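Local structure of CMP-sialic acid transporter 1 (Zea mays, 6I1R) at residues A285-Q288 with L289-G292. The protein probably carries CMP-sialic acid from the cytoplasm into the Golgi in exchange for CMP, and binds CMP in an outward-facing conformation. The protein carries 5 engineered substitutions. Residues are numbered along the deposited sequence; the frame is centred on the assembly and turned at random.
Sequences ATIQ and LFLG
Thr286 sits at the N-cap of helix 287-304, and its hydroxyl reaches forward to the first turn, where OG1 accepts a weak hydrogen bond from Leu289 N at 3.3 Å. The N-H points at the oxygen at 157°, fairly straight for so long a bond. The hydroxyl is set there by a chi1 of 73°, which lodges OG1 between the backbone N and the carbonyl carbon. Thr286 OG1 in turn donates to Gln288 OE1 (3.0 Å), approaching from well above the plane of the amide carbonyl; the Gln288 chain bends at chi2 to bring its amide back over the cap. Thr286 O is also shared, weakly, by Leu289 N and Phe290 N, the latter bond being nearly linear at 172°. From Ile287 onward the pattern becomes regularly alpha-helical: Leu291 N donates to Ile287 O at 2.7 Å, and Gly292 N donates to Gln288 O at 3.0 Å.

Apolar side chains line the outer surface of this turn. Ile287 lays CD1 obliquely against the Phe290 ring, 3.5 Å from CD2, while its CG1 lies 4.1 Å from Leu291 CG. Leu289 instead turns inward and packs on Met274 and Ile278 of helix 259-279, and Ala285 also touches Ile278, so the start of the last transmembrane helix is seated against its predecessor. Replacing Thr286 with a valine would probably leave Leu289 N without its side-chain acceptor and the Gln288 amide without its hydroxyl donor, freeing that amide to turn. The hydroxyl thus acts as both acceptor and donor, supplementing weak backbone bonding at the helix start, while the apolar surface residues are consistent with a turn facing lipid.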
ATOM      1  N   ALA B 285     -13.011 -16.586 -13.070  1.00103.32           N
ATOM      2  CA  ALA B 285     -14.450 -16.314 -13.128  1.00101.94           C
ATOM      3  C   ALA B 285     -15.187 -17.239 -12.153  1.00100.74           C
ATOM      4  O   ALA B 285     -14.883 -18.431 -12.077  1.00101.86           O
ATOM      5  CB  ALA B 285     -14.951 -16.496 -14.540  1.00101.97           C
ATOM      6  N   THR B 286     -16.143 -16.680 -11.411  1.00 99.24           N
ATOM      7  CA  THR B 286     -16.916 -17.441 -10.425  1.00 97.96           C
ATOM      8  C   THR B 286     -18.411 -17.349 -10.753  1.00 97.40           C
ATOM      9  O   THR B 286     -18.847 -16.494 -11.530  1.00 98.26           O
ATOM     10  CB  THR B 286     -16.657 -16.946  -8.995  1.00 97.33           C
ATOM     11  OG1 THR B 286     -17.308 -15.688  -8.820  1.00 95.48           O
ATOM     12  CG2 THR B 286     -15.184 -16.807  -8.673  1.00 97.67           C
ATOM     13  N   ILE B 287     -19.180 -18.240 -10.138  1.00 97.22           N
ATOM     14  CA  ILE B 287     -20.638 -18.245 -10.272  1.00 96.21           C
ATOM     15  C   ILE B 287     -21.203 -16.975  -9.621  1.00 95.11           C
ATOM     16  O   ILE B 287     -22.201 -16.433 -10.090  1.00 95.19           O
ATOM     17  CB  ILE B 287     -21.242 -19.535  -9.673  1.00 96.50           C
ATOM     18  CG1 ILE B 287     -22.663 -19.793 -10.185  1.00 97.86           C
ATOM     19  CG2 ILE B 287     -21.185 -19.527  -8.152  1.00 95.98           C
ATOM     20  CD1 ILE B 287     -22.721 -20.360 -11.586  1.00 98.40           C
ATOM     21  N   GLN B 288     -20.545 -16.491  -8.565  1.00 93.77           N
ATOM     22  CA  GLN B 288     -21.008 -15.309  -7.821  1.00 92.25           C
ATOM     23  C   GLN B 288     -21.023 -14.086  -8.746  1.00 90.22           C
ATOM     24  O   GLN B 288     -21.903 -13.225  -8.633  1.00 89.40           O
ATOM     25  CB  GLN B 288     -20.112 -15.026  -6.613  1.00 92.66           C
ATOM     26  CG  GLN B 288     -19.967 -16.197  -5.652  1.00 93.74           C
ATOM     27  CD  GLN B 288     -18.653 -16.921  -5.815  1.00 94.22           C
ATOM     28  OE1 GLN B 288     -17.593 -16.307  -5.920  1.00 94.73           O
ATOM     29  NE2 GLN B 288     -18.712 -18.242  -5.836  1.00 96.03           N
ATOM     30  N   LEU B 289     -20.033 -14.007  -9.633  1.00 88.13           N
ATOM     31  CA  LEU B 289     -19.982 -12.967 -10.659  1.00 87.28           C
ATOM     32  C   LEU B 289     -21.181 -13.128 -11.600  1.00 85.72           C
ATOM     33  O   LEU B 289     -21.939 -12.185 -11.821  1.00 84.57           O
ATOM     34  CB  LEU B 289     -18.659 -13.084 -11.425  1.00 87.63           C
ATOM     35  CG  LEU B 289     -18.444 -12.066 -12.544  1.00 87.94           C
ATOM     36  CD1 LEU B 289     -18.294 -10.661 -11.980  1.00 88.61           C
ATOM     37  CD2 LEU B 289     -17.233 -12.434 -13.387  1.00 88.35           C
ATOM     38  N   PHE B 290     -21.328 -14.333 -12.141  1.00 84.17           N
ATOM     39  CA  PHE B 290     -22.427 -14.681 -13.046  1.00 83.20           C
ATOM     40  C   PHE B 290     -23.767 -14.276 -12.412  1.00 81.55           C
ATOM     41  O   PHE B 290     -24.553 -13.555 -13.030  1.00 80.48           O
ATOM     42  CB  PHE B 290     -22.337 -16.170 -13.397  1.00 83.93           C
ATOM     43  CG  PHE B 290     -23.563 -16.795 -14.014  1.00 84.26           C
ATOM     44  CD1 PHE B 290     -23.997 -16.422 -15.276  1.00 84.37           C
ATOM     45  CD2 PHE B 290     -24.256 -17.795 -13.347  1.00 85.71           C
ATOM     46  CE1 PHE B 290     -25.113 -17.018 -15.845  1.00 85.62           C
ATOM     47  CE2 PHE B 290     -25.373 -18.388 -13.916  1.00 86.05           C
ATOM     48  CZ  PHE B 290     -25.800 -17.997 -15.164  1.00 85.86           C
ATOM     49  N   LEU B 291     -23.997 -14.704 -11.171  1.00 79.28           N
ATOM     50  CA  LEU B 291     -25.282 -14.483 -10.497  1.00 78.61           C
ATOM     51  C   LEU B 291     -25.511 -12.980 -10.284  1.00 77.08           C
ATOM     52  O   LEU B 291     -26.573 -12.455 -10.624  1.00 76.58           O
ATOM     53  CB  LEU B 291     -25.295 -15.232  -9.160  1.00 79.20           C
ATOM     54  CG  LEU B 291     -25.202 -16.756  -9.242  1.00 79.71           C
ATOM     55  CD1 LEU B 291     -25.136 -17.368  -7.850  1.00 80.04           C
ATOM     56  CD2 LEU B 291     -26.366 -17.340 -10.029  1.00 79.40           C
ATOM     57  N   GLY B 292     -24.510 -12.298  -9.731  1.00 75.21           N
ATOM     58  CA  GLY B 292     -24.604 -10.866  -9.437  1.00 73.03           C
ATOM     59  C   GLY B 292     -24.961 -10.038 -10.663  1.00 70.79           C
ATOM     60  O   GLY B 292     -25.700  -9.056 -10.557  1.00 72.03           O
TER